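Local atomic coordinates of putative cell surface protein (Streptococcus pyogenes, PDB entry 4OFQ), a protein that is a streptococcal cell-surface protein of the antigen I/II family, whose C-terminal region probably takes part in adhesion. Residues 189-201 with 216-228. Sequence-based numbering, arbitrary orientation.
Sequences SELTVHKDVFDKE and EVTYRLEGWVVPT
From H194 paired with E222 to F198 paired with T218, strands 194-198 and 216-222 run antiparallel, their axes 4.7 Å apart at closest and 163° between their directions, joined by backbone hydrogen bonds such as F198 N to T218 O (2.8 Å). The ladder illustrates how one strand pair can serve two different faces. On the face of K195, V197, Y219 and L221, the lysine chain is fully extended, with CG anti to the backbone N (chi1 178°); this reach carries it across the Y219 ring, CE nearest CG and CD1 and NZ over one face, 4.2 Å from the centroid. That NZ is covalently joined to CG of N326, an intramolecular isopeptide bond of the kind known from Gram-positive adhesins, and D241 accepts a hydrogen bond from it. As an amide, it meets the ring without a full positive charge. V197 CG2 packs 3.5 Å from Y219 CE1, while Y219 OH hydrogen-bonds to D248. On the other face, the edge of the F198 ring meets R220 CB at 3.7 Å. Bent at chi3, R220 turns its guanidinium back over E222 CB and forms a salt bridge from NH2 to E222 OE2 (3.0 Å); D311 forms a second with NH1. The other carboxylate oxygen of E222 shares a water with H194 ND1. Beyond the ladder, W224 lies against residues 189-193, just before strand 194-198: L191 CD2 sits over its six-membered ring, 3.4 Å from the centroid and 7° off the normal, and a water bridges W224 NE1 and E190 O. Strand 194-198 is an outermost strand of its four-stranded sheet, and 216-222 hydrogen-bonds onward to 310-318. V193, L221 and Y219 touch strand 323-332 of the beta sandwich's other sheet, where N326 covalently ties the sheets together through K195.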
loop_
_atom_site.group_PDB
_atom_site.type_symbol
_atom_site.label_atom_id
_atom_site.label_comp_id
_atom_site.label_asym_id
_atom_site.label_seq_id
_atom_site.Cartn_x
_atom_site.Cartn_y
_atom_site.Cartn_z
ATOM N N SER A 189 2.352 0.373 6.626
ATOM C CA SER A 189 2.439 1.380 7.666
ATOM C C SER A 189 1.109 1.479 8.400
ATOM O O SER A 189 0.050 1.472 7.775
ATOM C CB SER A 189 2.796 2.735 7.057
ATOM O OG SER A 189 4.161 2.773 6.705
ATOM N N GLU A 190 1.161 1.527 9.724
ATOM C CA GLU A 190 -0.051 1.771 10.486
ATOM C C GLU A 190 -0.197 3.273 10.611
ATOM O O GLU A 190 0.662 3.943 11.185
ATOM C CB GLU A 190 0.005 1.126 11.863
ATOM C CG GLU A 190 -1.279 1.326 12.653
ATOM C CD GLU A 190 -1.245 0.647 14.006
ATOM O OE1 GLU A 190 -0.371 -0.221 14.210
ATOM O OE2 GLU A 190 -2.090 0.987 14.864
ATOM N N LEU A 191 -1.294 3.789 10.063
ATOM C CA LEU A 191 -1.571 5.216 10.045
ATOM C C LEU A 191 -2.333 5.614 11.297
ATOM O O LEU A 191 -3.390 5.056 11.577
ATOM C CB LEU A 191 -2.427 5.561 8.821
ATOM C CG LEU A 191 -1.920 5.019 7.490
ATOM C CD1 LEU A 191 -2.872 5.395 6.360
ATOM C CD2 LEU A 191 -0.519 5.550 7.223
ATOM N N THR A 192 -1.801 6.580 12.046
ATOM C CA THR A 192 -2.527 7.147 13.186
ATOM C C THR A 192 -2.259 8.654 13.234
ATOM O O THR A 192 -1.186 9.119 12.841
ATOM C CB THR A 192 -2.136 6.493 14.556
ATOM O OG1 THR A 192 -0.811 6.878 14.920
ATOM C CG2 THR A 192 -2.214 4.974 14.511
ATOM N N VAL A 193 -3.246 9.420 13.682
ATOM C CA VAL A 193 -3.028 10.841 13.954
ATOM C C VAL A 193 -3.677 11.182 15.288
ATOM O O VAL A 193 -4.534 10.446 15.771
ATOM C CB VAL A 193 -3.596 11.765 12.840
ATOM C CG1 VAL A 193 -2.767 11.610 11.545
ATOM C CG2 VAL A 193 -5.062 11.464 12.590
ATOM N N HIS A 194 -3.263 12.293 15.884
ATOM C CA HIS A 194 -3.767 12.661 17.199
ATOM C C HIS A 194 -4.189 14.120 17.245
ATOM O O HIS A 194 -3.604 14.979 16.574
ATOM C CB HIS A 194 -2.717 12.371 18.277
ATOM C CG HIS A 194 -2.310 10.932 18.344
ATOM N ND1 HIS A 194 -1.286 10.412 17.583
ATOM C CD2 HIS A 194 -2.802 9.900 19.070
ATOM C CE1 HIS A 194 -1.159 9.123 17.841
ATOM N NE2 HIS A 194 -2.067 8.787 18.741
ATOM N N LYS A 195 -5.218 14.393 18.034
ATOM C CA LYS A 195 -5.663 15.756 18.234
ATOM C C LYS A 195 -5.537 16.084 19.698
ATOM O O LYS A 195 -5.864 15.256 20.538
ATOM C CB LYS A 195 -7.112 15.948 17.798
ATOM C CG LYS A 195 -7.596 17.372 18.046
ATOM C CD LYS A 195 -8.870 17.694 17.256
ATOM C CE LYS A 195 -9.245 19.156 17.424
ATOM N NZ LYS A 195 -10.352 19.535 16.515
ATOM N N ASP A 196 -5.035 17.273 20.020
ATOM C CA ASP A 196 -5.079 17.703 21.409
ATOM C C ASP A 196 -5.630 19.107 21.481
ATOM O O ASP A 196 -5.739 19.808 20.457
ATOM C CB ASP A 196 -3.712 17.594 22.088
ATOM C CG ASP A 196 -3.826 17.164 23.553
ATOM O OD1 ASP A 196 -4.886 17.424 24.206
ATOM O OD2 ASP A 196 -2.853 16.555 24.046
ATOM N N VAL A 197 -6.038 19.497 22.682
ATOM C CA VAL A 197 -6.550 20.841 22.907
ATOM C C VAL A 197 -5.782 21.463 24.078
ATOM O O VAL A 197 -5.607 20.837 25.129
ATOM C CB VAL A 197 -8.086 20.863 23.131
ATOM C CG1 VAL A 197 -8.493 19.988 24.318
ATOM C CG2 VAL A 197 -8.565 22.291 23.330
ATOM N N PHE A 198 -5.301 22.684 23.861
ATOM C CA PHE A 198 -4.460 23.384 24.821
ATOM C C PHE A 198 -4.979 24.766 25.139
ATOM O O PHE A 198 -5.731 25.353 24.361
ATOM C CB PHE A 198 -3.063 23.575 24.232
ATOM C CG PHE A 198 -2.361 22.305 23.898
ATOM C CD1 PHE A 198 -1.802 21.526 24.894
ATOM C CD2 PHE A 198 -2.223 21.897 22.582
ATOM C CE1 PHE A 198 -1.138 20.351 24.587
ATOM C CE2 PHE A 198 -1.552 20.731 22.277
ATOM C CZ PHE A 198 -1.011 19.955 23.284
ATOM N N ASP A 199 -4.556 25.266 26.297
ATOM C CA ASP A 199 -4.726 26.655 26.687
ATOM C C ASP A 199 -3.875 27.546 25.784
ATOM O O ASP A 199 -4.259 28.659 25.433
ATOM C CB ASP A 199 -4.290 26.829 28.149
ATOM C CG ASP A 199 -3.027 26.033 28.491
ATOM O OD1 ASP A 199 -2.660 25.100 27.739
ATOM O OD2 ASP A 199 -2.405 26.325 29.531
ATOM N N LYS A 200 -2.712 27.029 25.411
ATOM C CA LYS A 200 -1.753 27.758 24.590
ATOM C C LYS A 200 -0.833 26.773 23.911
ATOM O O LYS A 200 -0.638 25.661 24.407
ATOM C CB LYS A 200 -0.943 28.741 25.445
ATOM C CG LYS A 200 -0.276 28.112 26.650
ATOM C CD LYS A 200 0.052 29.170 27.691
ATOM C CE LYS A 200 -0.206 28.646 29.098
ATOM N NZ LYS A 200 -0.981 29.625 29.915
ATOM N N GLU A 201 -0.274 27.185 22.777
ATOM C CA GLU A 201 0.546 26.310 21.932
ATOM C C GLU A 201 1.616 25.476 22.656
ATOM O O GLU A 201 1.762 24.289 22.378
ATOM C CB GLU A 201 1.176 27.100 20.787
ATOM C CG GLU A 201 1.961 26.239 19.806
ATOM C CD GLU A 201 2.521 27.056 18.671
ATOM O OE1 GLU A 201 1.992 28.167 18.440
ATOM O OE2 GLU A 201 3.487 26.602 18.021
ATOM N N GLU A 216 -9.401 32.035 24.501
ATOM C CA GLU A 216 -8.909 31.322 23.330
ATOM C C GLU A 216 -8.427 29.936 23.702
ATOM O O GLU A 216 -7.915 29.722 24.798
ATOM C CB GLU A 216 -7.771 32.099 22.656
ATOM C CG GLU A 216 -8.214 33.387 21.981
ATOM C CD GLU A 216 -7.093 34.060 21.184
ATOM O OE1 GLU A 216 -5.933 33.596 21.262
ATOM O OE2 GLU A 216 -7.383 35.045 20.470
ATOM N N VAL A 217 -8.606 28.987 22.791
ATOM C CA VAL A 217 -7.939 27.707 22.935
ATOM C C VAL A 217 -7.281 27.335 21.620
ATOM O O VAL A 217 -7.631 27.846 20.557
ATOM C CB VAL A 217 -8.853 26.546 23.414
ATOM C CG1 VAL A 217 -9.658 26.944 24.662
ATOM C CG2 VAL A 217 -9.757 26.051 22.291
ATOM N N THR A 218 -6.311 26.448 21.714
ATOM C CA THR A 218 -5.576 26.038 20.537
ATOM C C THR A 218 -5.717 24.552 20.330
ATOM O O THR A 218 -5.446 23.769 21.238
ATOM C CB THR A 218 -4.082 26.353 20.709
ATOM O OG1 THR A 218 -3.912 27.770 20.823
ATOM C CG2 THR A 218 -3.302 25.843 19.528
ATOM N N TYR A 219 -6.113 24.152 19.126
ATOM C CA TYR A 219 -6.139 22.727 18.810
ATOM C C TYR A 219 -4.847 22.376 18.086
ATOM O O TYR A 219 -4.420 23.096 17.178
ATOM C CB TYR A 219 -7.339 22.362 17.931
ATOM C CG TYR A 219 -8.677 22.524 18.615
ATOM C CD1 TYR A 219 -9.015 21.745 19.707
ATOM C CD2 TYR A 219 -9.605 23.470 18.166
ATOM C CE1 TYR A 219 -10.249 21.890 20.339
ATOM C CE2 TYR A 219 -10.824 23.626 18.793
ATOM C CZ TYR A 219 -11.137 22.839 19.879
ATOM O OH TYR A 219 -12.349 23.001 20.514
ATOM N N ARG A 220 -4.221 21.280 18.495
ATOM C CA ARG A 220 -3.090 20.764 17.738
ATOM C C ARG A 220 -3.538 19.552 16.928
ATOM O O ARG A 220 -4.007 18.544 17.494
ATOM C CB ARG A 220 -1.942 20.351 18.646
ATOM C CG ARG A 220 -0.764 19.819 17.842
ATOM C CD ARG A 220 0.425 19.516 18.721
ATOM N NE ARG A 220 0.296 18.234 19.402
ATOM C CZ ARG A 220 1.213 17.272 19.348
ATOM N NH1 ARG A 220 2.320 17.442 18.633
ATOM N NH2 ARG A 220 1.019 16.134 20.003
ATOM N N LEU A 221 -3.407 19.653 15.609
ATOM C CA LEU A 221 -3.692 18.522 14.742
ATOM C C LEU A 221 -2.359 17.891 14.372
ATOM O O LEU A 221 -1.622 18.434 13.558
ATOM C CB LEU A 221 -4.446 18.980 13.489
ATOM C CG LEU A 221 -5.585 19.987 13.704
ATOM C CD1 LEU A 221 -6.319 20.300 12.373
ATOM C CD2 LEU A 221 -6.570 19.466 14.765
ATOM N N GLU A 222 -2.034 16.759 14.988
ATOM C CA GLU A 222 -0.712 16.154 14.796
ATOM C C GLU A 222 -0.719 15.245 13.572
ATOM O O GLU A 222 -1.403 14.222 13.561
ATOM C CB GLU A 222 -0.301 15.347 16.037
ATOM C CG GLU A 222 1.126 14.821 15.950
ATOM C CD GLU A 222 1.555 14.034 17.176
ATOM O OE1 GLU A 222 0.989 12.945 17.415
ATOM O OE2 GLU A 222 2.473 14.503 17.891
ATOM N N GLY A 223 0.023 15.622 12.537
ATOM C CA GLY A 223 0.060 14.817 11.319
ATOM C C GLY A 223 0.915 13.566 11.463
ATOM O O GLY A 223 1.834 13.503 12.280
ATOM N N TRP A 224 0.606 12.557 10.657
ATOM C CA TRP A 224 1.353 11.310 10.682
ATOM C C TRP A 224 2.680 11.564 9.993
ATOM O O TRP A 224 2.745 12.302 9.011
ATOM C CB TRP A 224 0.550 10.212 9.947
ATOM C CG TRP A 224 1.241 8.896 9.813
ATOM C CD1 TRP A 224 1.551 8.021 10.816
ATOM C CD2 TRP A 224 1.696 8.284 8.596
ATOM N NE1 TRP A 224 2.193 6.916 10.303
ATOM C CE2 TRP A 224 2.282 7.047 8.941
ATOM C CE3 TRP A 224 1.657 8.661 7.250
ATOM C CZ2 TRP A 224 2.823 6.181 7.989
ATOM C CZ3 TRP A 224 2.199 7.798 6.298
ATOM C CH2 TRP A 224 2.784 6.576 6.678
ATOM N N VAL A 225 3.749 10.976 10.518
ATOM C CA VAL A 225 5.057 11.116 9.887
ATOM C C VAL A 225 5.219 10.042 8.797
ATOM O O VAL A 225 5.107 8.845 9.067
ATOM C CB VAL A 225 6.188 11.002 10.906
ATOM C CG1 VAL A 225 7.525 10.993 10.187
ATOM C CG2 VAL A 225 6.116 12.174 11.931
ATOM N N VAL A 226 5.463 10.485 7.566
ATOM C CA VAL A 226 5.703 9.576 6.452
ATOM C C VAL A 226 7.138 9.091 6.551
ATOM O O VAL A 226 8.064 9.900 6.544
ATOM C CB VAL A 226 5.476 10.289 5.109
ATOM C CG1 VAL A 226 5.708 9.352 3.937
ATOM C CG2 VAL A 226 4.062 10.840 5.048
ATOM N N PRO A 227 7.328 7.770 6.656
ATOM C CA PRO A 227 8.646 7.201 6.944
ATOM C C PRO A 227 9.507 7.069 5.710
ATOM O O PRO A 227 8.976 7.060 4.590
ATOM C CB PRO A 227 8.306 5.802 7.462
ATOM C CG PRO A 227 7.076 5.433 6.658
ATOM C CD PRO A 227 6.282 6.728 6.574
ATOM N N THR A 228 10.816 6.946 5.918
ATOM C CA THR A 228 11.733 6.684 4.820
ATOM C C THR A 228 11.668 5.208 4.463
ATOM O O THR A 228 11.039 4.425 5.176
ATOM C CB THR A 228 13.187 7.070 5.158
ATOM O OG1 THR A 228 13.636 6.299 6.276
ATOM C CG2 THR A 228 13.280 8.544 5.504
HETATM O O HOH W 1 3.270 4.407 11.519
HETATM O O HOH W 2 -0.112 11.916 15.378
HETATM O O HOH W 3 -5.040 29.214 22.774
#